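Local atomic coordinates of NYN domain-containing protein (Vibrio parahaemolyticus, PDB entry 2QIP), a protein that is of uncertain function but belongs to the NYN family of the PIN clan, whose members are generally assigned ribonuclease activity. Residues 33-41 with 66-75; 48-56 with 94-105. All coordinates share one frame; numbering follows the deposited sequence.

Interaction 1: residues 33-41 with 66-75; sequences FDYNQFWYV and FHHILRGVGF
Tyr35 and Trp39 on helix 35-41 face helix 66-73 and the turn that ends it, and the amide end of Asn36 swings in beside them. The two helix axes are nearly parallel, inclined by 18°, and approach to 10.3 Å; Asn36 and Val73 are the closest pair in the backbone, their CA atoms 6.2 Å apart. Asp34 caps the first helix through OD1, which accepts from Gln37 N. The second closes in a Schellman motif: Phe75 N bonds to Leu70 O, a weak bond joins Gly74 N to Arg71 O, and Gly74 takes positive phi, readily reached by glycine.

Trp39 stretches along this turn. Its CG lies anti to the backbone N (chi1 -176°), which lays one face of the indole over the chain end: Val73 O sits above the middle of that face, and Gly74 CA lies 4.0 Å from the centroid of the six-membered ring in a CH-pi contact. Lacking a side chain, Gly74 lets the ring come down onto the backbone. Val73 CG1 presses against Trp39 CB (3.4 Å), while its CG2 meets Asn36 OD1. The indole edge then points at the face of Phe75 in a T-shaped pair, centroids 5.1 Å apart and planes at 82°.

Tyr35 fills the other end. Leu70 CD2 stands over one face, 3.5 Å from the ring centroid, and Phe33 covers the opposite face; Phe66 CZ touches Tyr35 CE2 at 3.7 Å. Phe75 CZ meets the edge of Phe38, and the Phe75 side chain, packed on Ile14 and Val16 of strand 10-17, ties both clusters to the sheet.

Across the interface cohesion is therefore apolar and aromatic, and depends on shape: flat rings, a branched valine and a bare glycine fit two neighbouring helices together on one face of the parallel sheet.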
loop_
_atom_site.group_PDB
_atom_site.type_symbol
_atom_site.label_atom_id
_atom_site.label_comp_id
_atom_site.label_asym_id
_atom_site.label_seq_id
_atom_site.Cartn_x
_atom_site.Cartn_y
_atom_site.Cartn_z
ATOM N N PHE A 33 19.107 14.647 -1.155
ATOM C CA PHE A 33 18.013 15.601 -0.934
ATOM C C PHE A 33 18.293 16.505 0.254
ATOM O O PHE A 33 18.752 16.038 1.311
ATOM C CB PHE A 33 16.759 14.778 -0.662
ATOM C CG PHE A 33 15.470 15.539 -0.667
ATOM C CD1 PHE A 33 14.959 16.116 -1.831
ATOM C CD2 PHE A 33 14.718 15.592 0.494
ATOM C CE1 PHE A 33 13.708 16.768 -1.824
ATOM C CE2 PHE A 33 13.475 16.238 0.512
ATOM C CZ PHE A 33 12.977 16.819 -0.659
ATOM N N ASP A 34 18.005 17.798 0.084
ATOM C CA ASP A 34 18.163 18.771 1.163
ATOM C C ASP A 34 16.862 18.869 1.963
ATOM O O ASP A 34 15.943 19.614 1.608
ATOM C CB ASP A 34 18.564 20.138 0.598
ATOM C CG ASP A 34 18.878 21.150 1.675
ATOM O OD1 ASP A 34 18.527 20.902 2.864
ATOM O OD2 ASP A 34 19.488 22.200 1.326
ATOM N N TYR A 35 16.796 18.114 3.052
ATOM C CA TYR A 35 15.574 18.077 3.836
ATOM C C TYR A 35 15.282 19.399 4.542
ATOM O O TYR A 35 14.112 19.721 4.791
ATOM C CB TYR A 35 15.629 16.941 4.854
ATOM C CG TYR A 35 15.363 15.594 4.245
ATOM C CD1 TYR A 35 14.065 15.095 4.185
ATOM C CD2 TYR A 35 16.401 14.811 3.741
ATOM C CE1 TYR A 35 13.803 13.833 3.625
ATOM C CE2 TYR A 35 16.153 13.561 3.175
ATOM C CZ TYR A 35 14.848 13.086 3.128
ATOM O OH TYR A 35 14.584 11.856 2.583
ATOM N N ASN A 36 16.322 20.168 4.875
ATOM C CA ASN A 36 16.076 21.484 5.462
ATOM C C ASN A 36 15.433 22.450 4.463
ATOM O O ASN A 36 14.512 23.181 4.811
ATOM C CB ASN A 36 17.366 22.096 5.987
ATOM C CG ASN A 36 17.739 21.587 7.353
ATOM O OD1 ASN A 36 17.029 21.812 8.326
ATOM N ND2 ASN A 36 18.887 20.922 7.433
ATOM N N GLN A 37 15.910 22.439 3.223
ATOM C CA GLN A 37 15.324 23.296 2.186
ATOM C C GLN A 37 13.888 22.868 1.913
ATOM O O GLN A 37 13.005 23.709 1.779
ATOM C CB GLN A 37 16.150 23.226 0.885
ATOM C CG GLN A 37 15.813 24.328 -0.133
ATOM C CD GLN A 37 16.218 25.708 0.374
ATOM O OE1 GLN A 37 16.965 25.831 1.358
ATOM N NE2 GLN A 37 15.752 26.751 -0.303
ATOM N N PHE A 38 13.679 21.557 1.790
ATOM C CA PHE A 38 12.327 21.065 1.579
ATOM C C PHE A 38 11.393 21.514 2.713
ATOM O O PHE A 38 10.303 22.016 2.450
ATOM C CB PHE A 38 12.293 19.535 1.427
ATOM C CG PHE A 38 10.898 18.982 1.518
ATOM C CD1 PHE A 38 10.033 19.083 0.432
ATOM C CD2 PHE A 38 10.450 18.402 2.693
ATOM C CE1 PHE A 38 8.732 18.618 0.512
ATOM C CE2 PHE A 38 9.132 17.946 2.795
ATOM C CZ PHE A 38 8.277 18.059 1.701
ATOM N N TRP A 39 11.788 21.298 3.975
ATOM C CA TRP A 39 10.910 21.704 5.097
ATOM C C TRP A 39 10.618 23.192 5.027
ATOM O O TRP A 39 9.462 23.641 5.165
ATOM C CB TRP A 39 11.567 21.366 6.440
ATOM C CG TRP A 39 10.690 21.659 7.597
ATOM C CD1 TRP A 39 10.510 22.872 8.211
ATOM C CD2 TRP A 39 9.843 20.733 8.287
ATOM N NE1 TRP A 39 9.598 22.755 9.230
ATOM C CE2 TRP A 39 9.178 21.452 9.303
ATOM C CE3 TRP A 39 9.588 19.361 8.148
ATOM C CZ2 TRP A 39 8.269 20.842 10.172
ATOM C CZ3 TRP A 39 8.686 18.761 9.015
ATOM C CH2 TRP A 39 8.040 19.502 10.012
ATOM N N TYR A 40 11.682 23.968 4.829
ATOM C CA TYR A 40 11.549 25.411 4.751
ATOM C C TYR A 40 10.498 25.842 3.718
ATOM O O TYR A 40 9.615 26.637 4.022
ATOM C CB TYR A 40 12.929 26.011 4.429
ATOM C CG TYR A 40 12.945 27.405 3.822
ATOM C CD1 TYR A 40 12.291 28.482 4.426
ATOM C CD2 TYR A 40 13.660 27.636 2.646
ATOM C CE1 TYR A 40 12.323 29.756 3.851
ATOM C CE2 TYR A 40 13.717 28.898 2.083
ATOM C CZ TYR A 40 13.030 29.942 2.675
ATOM O OH TYR A 40 13.093 31.192 2.107
ATOM N N VAL A 41 10.608 25.329 2.499
ATOM C CA VAL A 41 9.715 25.737 1.436
ATOM C C VAL A 41 8.304 25.179 1.634
ATOM O O VAL A 41 7.309 25.934 1.551
ATOM C CB VAL A 41 10.281 25.343 0.067
ATOM C CG1 VAL A 41 9.293 25.690 -1.017
ATOM C CG2 VAL A 41 11.588 26.072 -0.163
ATOM N N PHE A 66 21.727 10.501 10.329
ATOM C CA PHE A 66 20.768 11.001 9.331
ATOM C C PHE A 66 19.350 11.019 9.924
ATOM O O PHE A 66 18.643 12.024 9.835
ATOM C CB PHE A 66 20.850 10.155 8.060
ATOM C CG PHE A 66 19.746 10.422 7.071
ATOM C CD1 PHE A 66 19.564 11.683 6.495
ATOM C CD2 PHE A 66 18.905 9.391 6.696
ATOM C CE1 PHE A 66 18.545 11.892 5.572
ATOM C CE2 PHE A 66 17.892 9.601 5.777
ATOM C CZ PHE A 66 17.723 10.851 5.216
ATOM N N HIS A 67 18.942 9.940 10.585
ATOM C CA HIS A 67 17.618 9.968 11.205
ATOM C C HIS A 67 17.504 11.037 12.272
ATOM O O HIS A 67 16.481 11.702 12.398
ATOM C CB HIS A 67 17.236 8.608 11.780
ATOM C CG HIS A 67 17.229 7.515 10.760
ATOM N ND1 HIS A 67 17.388 6.186 11.089
ATOM C CD2 HIS A 67 17.122 7.558 9.411
ATOM C CE1 HIS A 67 17.366 5.455 9.988
ATOM N NE2 HIS A 67 17.195 6.261 8.957
ATOM N N HIS A 68 18.571 11.217 13.043
ATOM C CA HIS A 68 18.581 12.253 14.052
ATOM C C HIS A 68 18.413 13.633 13.404
ATOM O O HIS A 68 17.663 14.468 13.913
ATOM C CB HIS A 68 19.904 12.172 14.824
ATOM C CG HIS A 68 20.055 13.208 15.893
ATOM N ND1 HIS A 68 19.287 13.220 17.036
ATOM C CD2 HIS A 68 20.887 14.272 15.988
ATOM C CE1 HIS A 68 19.645 14.242 17.796
ATOM N NE2 HIS A 68 20.610 14.900 17.180
ATOM N N ILE A 69 19.095 13.861 12.284
ATOM C CA ILE A 69 18.936 15.124 11.543
ATOM C C ILE A 69 17.471 15.312 11.126
ATOM O O ILE A 69 16.890 16.391 11.332
ATOM C CB ILE A 69 19.878 15.179 10.339
ATOM C CG1 ILE A 69 21.328 15.348 10.827
ATOM C CG2 ILE A 69 19.456 16.301 9.362
ATOM C CD1 ILE A 69 22.366 15.132 9.753
ATOM N N LEU A 70 16.862 14.258 10.582
ATOM C CA LEU A 70 15.461 14.381 10.163
ATOM C C LEU A 70 14.536 14.763 11.303
ATOM O O LEU A 70 13.628 15.561 11.113
ATOM C CB LEU A 70 14.969 13.090 9.542
ATOM C CG LEU A 70 15.617 12.658 8.233
ATOM C CD1 LEU A 70 15.007 11.351 7.752
ATOM C CD2 LEU A 70 15.525 13.746 7.156
ATOM N N ARG A 71 14.737 14.169 12.479
ATOM C CA ARG A 71 13.905 14.520 13.621
ATOM C C ARG A 71 14.085 15.993 13.975
ATOM O O ARG A 71 13.113 16.684 14.279
ATOM C CB ARG A 71 14.205 13.620 14.825
ATOM C CG ARG A 71 13.903 12.145 14.600
ATOM C CD ARG A 71 14.118 11.289 15.860
ATOM N NE ARG A 71 14.043 9.895 15.461
ATOM C CZ ARG A 71 15.104 9.137 15.217
ATOM N NH1 ARG A 71 16.336 9.607 15.427
ATOM N NH2 ARG A 71 14.939 7.900 14.784
ATOM N N GLY A 72 15.330 16.463 13.885
ATOM C CA GLY A 72 15.661 17.873 14.120
ATOM C C GLY A 72 14.993 18.843 13.163
ATOM O O GLY A 72 14.626 19.955 13.542
ATOM N N VAL A 73 14.857 18.427 11.910
ATOM C CA VAL A 73 14.165 19.229 10.896
ATOM C C VAL A 73 12.695 19.392 11.268
ATOM O O VAL A 73 12.080 20.437 10.997
ATOM C CB VAL A 73 14.300 18.574 9.505
ATOM C CG1 VAL A 73 13.417 19.298 8.479
ATOM C CG2 VAL A 73 15.767 18.611 9.051
ATOM N N GLY A 74 12.131 18.353 11.879
ATOM C CA GLY A 74 10.743 18.389 12.316
ATOM C C GLY A 74 9.943 17.130 12.036
ATOM O O GLY A 74 8.776 17.052 12.406
ATOM N N PHE A 75 10.560 16.142 11.379
ATOM C CA PHE A 75 9.835 14.907 11.065
ATOM C C PHE A 75 9.726 13.950 12.251
ATOM O O PHE A 75 10.683 13.806 13.026
ATOM C CB PHE A 75 10.526 14.152 9.933
ATOM C CG PHE A 75 10.514 14.882 8.636
ATOM C CD1 PHE A 75 9.384 14.846 7.819
ATOM C CD2 PHE A 75 11.629 15.601 8.211
ATOM C CE1 PHE A 75 9.362 15.518 6.608
ATOM C CE2 PHE A 75 11.614 16.280 6.981
ATOM C CZ PHE A 75 10.466 16.239 6.191
#

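Interaction 2: residues 48-56 with 94-105; sequences VVSAKAYAI and WDVGITLDAIEI. With EDO (1,2-ethanediol), chain D.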
loop_
_atom_site.group_PDB
_atom_site.type_symbol
_atom_site.label_atom_id
_atom_site.label_comp_id
_atom_site.label_asym_id
_atom_site.label_seq_id
_atom_site.Cartn_x
_atom_site.Cartn_y
_atom_site.Cartn_z
ATOM N N VAL A 48 1.448 22.734 10.118
ATOM C CA VAL A 48 1.908 21.371 9.914
ATOM C C VAL A 48 1.208 20.492 10.946
ATOM O O VAL A 48 1.544 20.504 12.135
ATOM C CB VAL A 48 3.438 21.243 10.034
ATOM C CG1 VAL A 48 3.853 19.809 9.801
ATOM C CG2 VAL A 48 4.109 22.191 9.065
ATOM N N VAL A 49 0.198 19.763 10.487
ATOM C CA VAL A 49 -0.550 18.880 11.380
ATOM C C VAL A 49 0.229 17.603 11.654
ATOM O O VAL A 49 0.172 17.048 12.743
ATOM C CB VAL A 49 -1.941 18.589 10.789
ATOM C CG1 VAL A 49 -2.685 17.523 11.600
ATOM C CG2 VAL A 49 -2.758 19.888 10.687
ATOM N N SER A 50 0.948 17.131 10.643
ATOM C CA SER A 50 1.686 15.884 10.737
ATOM C C SER A 50 2.810 15.924 9.729
ATOM O O SER A 50 2.632 16.447 8.620
ATOM C CB SER A 50 0.750 14.703 10.419
ATOM O OG SER A 50 1.429 13.460 10.466
ATOM N N ALA A 51 3.963 15.377 10.105
ATOM C CA ALA A 51 5.083 15.272 9.179
ATOM C C ALA A 51 5.864 14.025 9.526
ATOM O O ALA A 51 6.466 13.926 10.609
ATOM C CB ALA A 51 5.971 16.510 9.225
ATOM N N LYS A 52 5.843 13.067 8.607
ATOM C CA LYS A 52 6.464 11.774 8.846
ATOM C C LYS A 52 7.399 11.404 7.712
ATOM O O LYS A 52 7.088 11.627 6.540
ATOM C CB LYS A 52 5.378 10.701 9.045
ATOM C CG LYS A 52 4.725 10.807 10.397
ATOM C CD LYS A 52 3.633 9.784 10.632
ATOM C CE LYS A 52 3.090 9.996 12.057
ATOM N NZ LYS A 52 1.917 9.123 12.390
ATOM N N ALA A 53 8.558 10.861 8.082
ATOM C CA ALA A 53 9.575 10.412 7.141
ATOM C C ALA A 53 9.702 8.911 7.309
ATOM O O ALA A 53 10.051 8.430 8.392
ATOM C CB ALA A 53 10.924 11.110 7.414
ATOM N N TYR A 54 9.392 8.169 6.246
ATOM C CA TYR A 54 9.310 6.707 6.301
ATOM C C TYR A 54 10.634 6.134 5.825
ATOM O O TYR A 54 10.975 6.200 4.630
ATOM C CB TYR A 54 8.143 6.244 5.412
ATOM C CG TYR A 54 6.827 6.732 5.974
ATOM C CD1 TYR A 54 6.071 5.912 6.796
ATOM C CD2 TYR A 54 6.355 8.024 5.710
ATOM C CE1 TYR A 54 4.874 6.343 7.355
ATOM C CE2 TYR A 54 5.149 8.476 6.275
ATOM C CZ TYR A 54 4.405 7.617 7.081
ATOM O OH TYR A 54 3.210 8.050 7.663
ATOM N N ALA A 55 11.380 5.563 6.765
ATOM C CA ALA A 55 12.775 5.167 6.522
ATOM C C ALA A 55 13.007 3.732 6.974
ATOM O O ALA A 55 12.099 3.069 7.506
ATOM C CB ALA A 55 13.709 6.129 7.275
ATOM N N ILE A 56 14.242 3.263 6.781
ATOM C CA ILE A 56 14.631 1.904 7.153
ATOM C C ILE A 56 15.533 1.966 8.383
ATOM O O ILE A 56 16.492 2.738 8.423
ATOM C CB ILE A 56 15.350 1.199 5.974
ATOM C CG1 ILE A 56 14.452 1.223 4.719
ATOM C CG2 ILE A 56 15.764 -0.237 6.341
ATOM C CD1 ILE A 56 13.073 0.525 4.884
ATOM N N TRP A 94 7.692 0.828 1.638
ATOM C CA TRP A 94 6.813 1.465 2.612
ATOM C C TRP A 94 5.426 1.790 2.032
ATOM O O TRP A 94 4.665 2.539 2.635
ATOM C CB TRP A 94 7.461 2.756 3.119
ATOM C CG TRP A 94 8.041 2.725 4.503
ATOM C CD1 TRP A 94 9.364 2.904 4.848
ATOM C CD2 TRP A 94 7.324 2.580 5.731
ATOM N NE1 TRP A 94 9.505 2.846 6.209
ATOM C CE2 TRP A 94 8.269 2.662 6.783
ATOM C CE3 TRP A 94 5.966 2.383 6.052
ATOM C CZ2 TRP A 94 7.892 2.584 8.129
ATOM C CZ3 TRP A 94 5.596 2.296 7.385
ATOM C CH2 TRP A 94 6.559 2.384 8.414
ATOM N N ASP A 95 5.078 1.240 0.874
ATOM C CA ASP A 95 3.812 1.628 0.252
ATOM C C ASP A 95 2.589 1.335 1.112
ATOM O O ASP A 95 1.664 2.145 1.161
ATOM C CB ASP A 95 3.643 1.019 -1.143
ATOM C CG ASP A 95 4.656 1.564 -2.155
ATOM O OD1 ASP A 95 5.600 2.290 -1.768
ATOM O OD2 ASP A 95 4.482 1.256 -3.367
ATOM N N VAL A 96 2.543 0.156 1.731
ATOM C CA VAL A 96 1.390 -0.174 2.570
ATOM C C VAL A 96 1.280 0.835 3.731
ATOM O O VAL A 96 0.213 1.395 3.979
ATOM C CB VAL A 96 1.416 -1.644 3.103
ATOM C CG1 VAL A 96 0.319 -1.846 4.159
ATOM C CG2 VAL A 96 1.232 -2.641 1.930
ATOM N N GLY A 97 2.386 1.097 4.430
ATOM C CA GLY A 97 2.286 1.955 5.603
ATOM C C GLY A 97 2.008 3.418 5.272
ATOM O O GLY A 97 1.261 4.097 5.986
ATOM N N ILE A 98 2.580 3.908 4.174
ATOM C CA ILE A 98 2.293 5.268 3.706
ATOM C C ILE A 98 0.820 5.398 3.295
ATOM O O ILE A 98 0.158 6.397 3.638
ATOM C CB ILE A 98 3.270 5.665 2.559
ATOM C CG1 ILE A 98 4.672 5.898 3.155
ATOM C CG2 ILE A 98 2.794 6.940 1.818
ATOM C CD1 ILE A 98 5.790 6.098 2.101
ATOM N N THR A 99 0.297 4.376 2.609
ATOM C CA THR A 99 -1.101 4.368 2.219
ATOM C C THR A 99 -2.002 4.430 3.450
ATOM O O THR A 99 -2.943 5.237 3.497
ATOM C CB THR A 99 -1.422 3.159 1.337
ATOM O OG1 THR A 99 -0.617 3.241 0.157
ATOM C CG2 THR A 99 -2.889 3.113 0.918
ATOM N N LEU A 100 -1.722 3.581 4.445
ATOM C CA LEU A 100 -2.535 3.581 5.676
ATOM C C LEU A 100 -2.549 4.964 6.342
ATOM O O LEU A 100 -3.604 5.478 6.728
ATOM C CB LEU A 100 -1.982 2.562 6.664
ATOM C CG LEU A 100 -2.203 1.104 6.301
ATOM C CD1 LEU A 100 -1.383 0.254 7.260
ATOM C CD2 LEU A 100 -3.672 0.725 6.347
ATOM N N ASP A 101 -1.368 5.547 6.501
ATOM C CA ASP A 101 -1.250 6.806 7.236
ATOM C C ASP A 101 -1.817 7.994 6.455
ATOM O O ASP A 101 -2.397 8.908 7.066
ATOM C CB ASP A 101 0.221 7.068 7.611
ATOM C CG ASP A 101 0.710 6.198 8.759
ATOM O OD1 ASP A 101 -0.108 5.488 9.407
ATOM O OD2 ASP A 101 1.941 6.265 9.021
ATOM N N ALA A 102 -1.637 8.001 5.134
ATOM C CA ALA A 102 -2.105 9.122 4.335
ATOM C C ALA A 102 -3.632 9.180 4.376
ATOM O O ALA A 102 -4.211 10.252 4.517
ATOM C CB ALA A 102 -1.617 8.999 2.909
ATOM N N ILE A 103 -4.285 8.023 4.252
ATOM C CA ILE A 103 -5.761 8.026 4.375
ATOM C C ILE A 103 -6.226 8.428 5.765
ATOM O O ILE A 103 -7.217 9.168 5.912
ATOM C CB ILE A 103 -6.348 6.664 4.023
ATOM C CG1 ILE A 103 -6.278 6.478 2.525
ATOM C CG2 ILE A 103 -7.802 6.511 4.544
ATOM C CD1 ILE A 103 -7.157 7.478 1.685
ATOM N N GLU A 104 -5.522 7.949 6.797
ATOM C CA GLU A 104 -5.872 8.331 8.156
ATOM C C GLU A 104 -5.773 9.841 8.406
ATOM O O GLU A 104 -6.595 10.415 9.131
ATOM C CB GLU A 104 -5.040 7.551 9.176
ATOM C CG GLU A 104 -5.614 6.196 9.485
ATOM C CD GLU A 104 -4.766 5.454 10.495
ATOM O OE1 GLU A 104 -4.564 4.240 10.306
ATOM O OE2 GLU A 104 -4.264 6.099 11.442
ATOM N N ILE A 105 -4.765 10.492 7.837
ATOM C CA ILE A 105 -4.552 11.904 8.134
ATOM C C ILE A 105 -5.378 12.820 7.229
ATOM O O ILE A 105 -5.624 13.963 7.588
ATOM C CB ILE A 105 -3.028 12.263 8.106
ATOM C CG1 ILE A 105 -2.749 13.559 8.887
ATOM C CG2 ILE A 105 -2.506 12.376 6.660
ATOM C CD1 ILE A 105 -2.946 13.455 10.367
HETATM C C1 EDO D . -3.987 4.168 13.655
HETATM O O1 EDO D . -2.729 4.801 13.415
HETATM C C2 EDO D . -4.131 3.659 15.076
HETATM O O2 EDO D . -4.016 2.231 15.058
#
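Tyr54 is the centre of the contact, reaching from strand 50-55 to Trp94, Ile98 and Asp101 of the segment that forms helix 95-105. Strand and helix run almost antiparallel, at 164°, with axes 10.0 Å apart at closest, as expected for a helix laid over a parallel sheet in an alpha/beta fold.

The tight part surrounds the tyrosine. Its CB rests squarely over the five-membered ring of Trp94, 3.5 Å from the centroid, and the edge of its own ring turns toward the face of the indole's six-membered ring in a T-shaped pair. Ile98 CG1 covers one tyrosine face, 3.7 Å from the ring centroid; CG1 lies anti to the carbonyl carbon (chi1 -72°), the turn that directs this branch at the ring. Two polar bonds fix the ends of the cluster. Trp94 NE1 donates nearly straight to Ala55 O (2.9 Å, 175°), the oxygen lying in the indole plane though the donor stands above the carbonyl plane. Tyr54 OH donates to Asp101 OD2 (2.6 Å), which accepts through its anti lone pair, the one pointing away from OD1.

Toward the strand's start the packing thins. Ile105 CD1 touches Ser50 CB at 3.9 Å and Val49 CG1 at 4.3 Å. Lys52 NZ stays 4.4 Å from Asp101 OD2, too far for a salt bridge. Beyond it, Glu104 OE2 accepts a weak bond from a 1,2-ethanediol, probably from the crystallisation liquor.

Tyrosine suits its place by being apolar along its ring and polar at its hydroxyl. Asp101 also forms a salt bridge through OD1 to Arg127 of the second subunit, so one carboxylate links the sheet, the helix and the dimer; the nearby positive charges probably favour its ionised form.

How the interactions relate
Strand 46-55 joins the two contacts: it follows helix 35-42 and precedes helix 61-73 in the chain, and the two centres lie 16 Å apart. Interaction 1 packs against the face of the strand that carries Ala51, Ala53 and Ala55, whereas interaction 2 uses the face of Ser50, Lys52 and Tyr54. Small alanines admit large neighbours: Trp39 CZ3 comes within 3.5 Å of Ala51 CB, and Phe75 CB within 4.0 Å of Ala53 CB. Helix 95-105 in interaction 2 also packs on the second subunit. At its start Asp95 lies close to Asp118, an acidic pairing consistent with the metal-dependent sites of PIN-type nucleases.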